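Local coordinates for sensor protein (Vibrio cholerae O1 biovar El Tor, PDB 3MXQ) that probably acts as a sensor histidine kinase that phosphorylates a protein histidine with ATP, this chain being its N-terminal PAS-type sensor part, at residues Ala75-Leu78 / Lys79-Asp83. Numbering follows the deposited sequence.
Sequences ADYL and KRKID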
ATOM      1  N   ALA A  75      15.685 -17.343  20.535  1.00 44.51           N
ATOM      2  CA  ALA A  75      16.569 -16.305  21.062  1.00 44.80           C
ATOM      3  C   ALA A  75      17.978 -16.295  20.466  1.00 45.15           C
ATOM      4  O   ALA A  75      18.471 -15.241  20.076  1.00 45.33           O
ATOM      5  CB  ALA A  75      16.638 -16.388  22.560  1.00 44.76           C
ATOM      6  N   ASP A  76      18.614 -17.465  20.416  1.00 45.34           N
ATOM      7  CA  ASP A  76      19.958 -17.617  19.866  1.00 45.24           C
ATOM      8  C   ASP A  76      20.109 -17.012  18.483  1.00 44.04           C
ATOM      9  O   ASP A  76      21.009 -16.212  18.241  1.00 43.91           O
ATOM     10  CB  ASP A  76      20.324 -19.094  19.786  1.00 45.93           C
ATOM     11  CG  ASP A  76      21.212 -19.527  20.914  1.00 47.99           C
ATOM     12  OD1 ASP A  76      21.443 -20.757  21.060  1.00 49.97           O
ATOM     13  OD2 ASP A  76      21.683 -18.630  21.654  1.00 49.86           O
ATOM     14  N   TYR A  77      19.230 -17.428  17.583  1.00 42.67           N
ATOM     15  CA  TYR A  77      19.260 -16.989  16.212  1.00 41.42           C
ATOM     16  C   TYR A  77      18.995 -15.478  16.131  1.00 40.51           C
ATOM     17  O   TYR A  77      19.769 -14.733  15.519  1.00 40.41           O
ATOM     18  CB  TYR A  77      18.246 -17.800  15.399  1.00 41.42           C
ATOM     19  CG  TYR A  77      18.277 -17.511  13.930  1.00 41.82           C
ATOM     20  CD1 TYR A  77      17.174 -16.951  13.289  1.00 42.16           C
ATOM     21  CD2 TYR A  77      19.413 -17.788  13.173  1.00 42.40           C
ATOM     22  CE1 TYR A  77      17.206 -16.676  11.928  1.00 42.89           C
ATOM     23  CE2 TYR A  77      19.458 -17.511  11.822  1.00 42.78           C
ATOM     24  CZ  TYR A  77      18.355 -16.962  11.203  1.00 43.27           C
ATOM     25  OH  TYR A  77      18.408 -16.690   9.858  1.00 44.18           O
ATOM     26  N   LEU A  78      17.922 -15.042  16.785  1.00 39.23           N
ATOM     27  CA  LEU A  78      17.537 -13.642  16.851  1.00 37.94           C
ATOM     28  C   LEU A  78      18.622 -12.723  17.390  1.00 37.48           C
ATOM     29  O   LEU A  78      18.825 -11.630  16.851  1.00 37.58           O
ATOM     30  CB  LEU A  78      16.275 -13.480  17.696  1.00 37.86           C
ATOM     31  CG  LEU A  78      14.961 -13.279  16.942  1.00 37.42           C
ATOM     32  CD1 LEU A  78      13.809 -13.025  17.910  1.00 36.40           C
ATOM     33  CD2 LEU A  78      15.090 -12.132  15.957  1.00 37.15           C
ATOM     34  N   LYS A  79      19.300 -13.150  18.455  1.00 36.67           N
ATOM     35  CA  LYS A  79      20.384 -12.370  19.030  1.00 36.11           C
ATOM     36  C   LYS A  79      21.538 -12.219  18.047  1.00 35.97           C
ATOM     37  O   LYS A  79      22.141 -11.147  17.955  1.00 35.65           O
ATOM     38  CB  LYS A  79      20.874 -12.975  20.337  1.00 35.92           C
ATOM     39  CG  LYS A  79      21.751 -12.026  21.158  1.00 36.29           C
ATOM     40  CD  LYS A  79      22.128 -12.617  22.514  1.00 36.99           C
ATOM     41  CE  LYS A  79      22.772 -11.580  23.409  1.00 37.35           C
ATOM     42  NZ  LYS A  79      24.184 -11.322  23.022  1.00 38.17           N
ATOM     43  N   ARG A  80      21.838 -13.276  17.298  1.00 35.72           N
ATOM     44  CA  ARG A  80      22.911 -13.185  16.323  1.00 36.22           C
ATOM     45  C   ARG A  80      22.543 -12.200  15.217  1.00 35.48           C
ATOM     46  O   ARG A  80      23.375 -11.431  14.750  1.00 35.48           O
ATOM     47  CB  ARG A  80      23.287 -14.552  15.745  1.00 36.92           C
ATOM     48  CG  ARG A  80      24.571 -14.511  14.917  1.00 39.73           C
ATOM     49  CD  ARG A  80      25.027 -15.872  14.452  1.00 45.95           C
ATOM     50  NE  ARG A  80      25.618 -16.662  15.544  1.00 51.38           N
ATOM     51  CZ  ARG A  80      26.816 -16.433  16.098  1.00 53.10           C
ATOM     52  NH1 ARG A  80      27.573 -15.415  15.698  1.00 54.74           N
ATOM     53  NH2 ARG A  80      27.248 -17.209  17.076  1.00 52.92           N
ATOM     54  N   LYS A  81      21.286 -12.227  14.810  1.00 34.81           N
ATOM     55  CA  LYS A  81      20.806 -11.323  13.798  1.00 33.97           C
ATOM     56  C   LYS A  81      20.790  -9.880  14.284  1.00 33.75           C
ATOM     57  O   LYS A  81      21.288  -8.991  13.594  1.00 34.03           O
ATOM     58  CB  LYS A  81      19.430 -11.754  13.336  1.00 33.80           C
ATOM     59  CG  LYS A  81      19.433 -13.055  12.605  1.00 33.96           C
ATOM     60  CD  LYS A  81      20.300 -12.962  11.383  1.00 35.83           C
ATOM     61  CE  LYS A  81      19.833 -13.957  10.341  1.00 37.41           C
ATOM     62  NZ  LYS A  81      20.343 -13.614   8.984  1.00 38.93           N
ATOM     63  N   ILE A  82      20.235  -9.643  15.467  1.00 33.27           N
ATOM     64  CA  ILE A  82      20.153  -8.286  15.988  1.00 33.05           C
ATOM     65  C   ILE A  82      21.544  -7.735  16.289  1.00 33.54           C
ATOM     66  O   ILE A  82      21.844  -6.572  16.014  1.00 33.29           O
ATOM     67  CB  ILE A  82      19.259  -8.221  17.224  1.00 32.96           C
ATOM     68  CG1 ILE A  82      17.818  -8.573  16.843  1.00 32.70           C
ATOM     69  CG2 ILE A  82      19.287  -6.826  17.845  1.00 32.69           C
ATOM     70  CD1 ILE A  82      17.022  -9.148  17.982  1.00 32.46           C
ATOM     71  N   ASP A  83      22.405  -8.587  16.831  1.00 34.29           N
ATOM     72  CA  ASP A  83      23.754  -8.165  17.174  1.00 34.76           C
ATOM     73  C   ASP A  83      24.585  -7.847  15.940  1.00 34.78           C
ATOM     74  O   ASP A  83      25.358  -6.890  15.950  1.00 34.72           O
ATOM     75  CB  ASP A  83      24.420  -9.184  18.090  1.00 34.96           C
ATOM     76  CG  ASP A  83      23.851  -9.139  19.506  1.00 36.39           C
ATOM     77  OD1 ASP A  83      22.968  -8.298  19.768  1.00 38.10           O
ATOM     78  OD2 ASP A  83      24.276  -9.937  20.367  1.00 38.66           O
TER
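Tyr77 and Lys81 pair one turn apart on the helix 75-88, where four consecutive i to i+4 backbone bonds satisfy the carbonyls of Ala75 to Leu78. Lys79 N gives to Ala75 O, Arg80 N to Asp76 O, Lys81 N to Tyr77 O and Ile82 N to Leu78 O, at N-to-O distances of 2.8 to 3.2 Å. Their N-H...O angles lie between 153° and 166°, as expected of a regular alpha-helix. The Tyr77 ring, swung opposite the backbone N about chi1 (-175°), is crossed at a slant by the Lys81 side chain, whose CG lies over one face, displaced toward the rim. The lysine chain bends at its second torsion, and its CE reaches the phenol end, 3.5 Å from Tyr77 CZ. The strongest polar partners of the two ends differ: Tyr77 OH bonds with Glu97 N, and Lys81 NZ with Ser94 OG, while an ion pair from NZ to Glu97 OE2 is long and weak. A second i to i+4 pair, within the later turn, is the salt bridge from Lys79 NZ to Asp83 OD2 at 3.0 Å, met nearly along the C-O axis; the other carboxylate oxygen, OD1, bonds with Tyr42 OH. On the apolar side, Leu78 CD2 approaches Ile82 CD1 at 4.1 Å, and of these two buried side chains Leu78 touches Leu139 and Ile82 touches Val137, both of the strand 134-145. The helix thus packs its aliphatic side on the sheet, and an antiparallel five-stranded sheet of order 2-1-5-4-3 with such a helix across it is characteristic of the PAS fold.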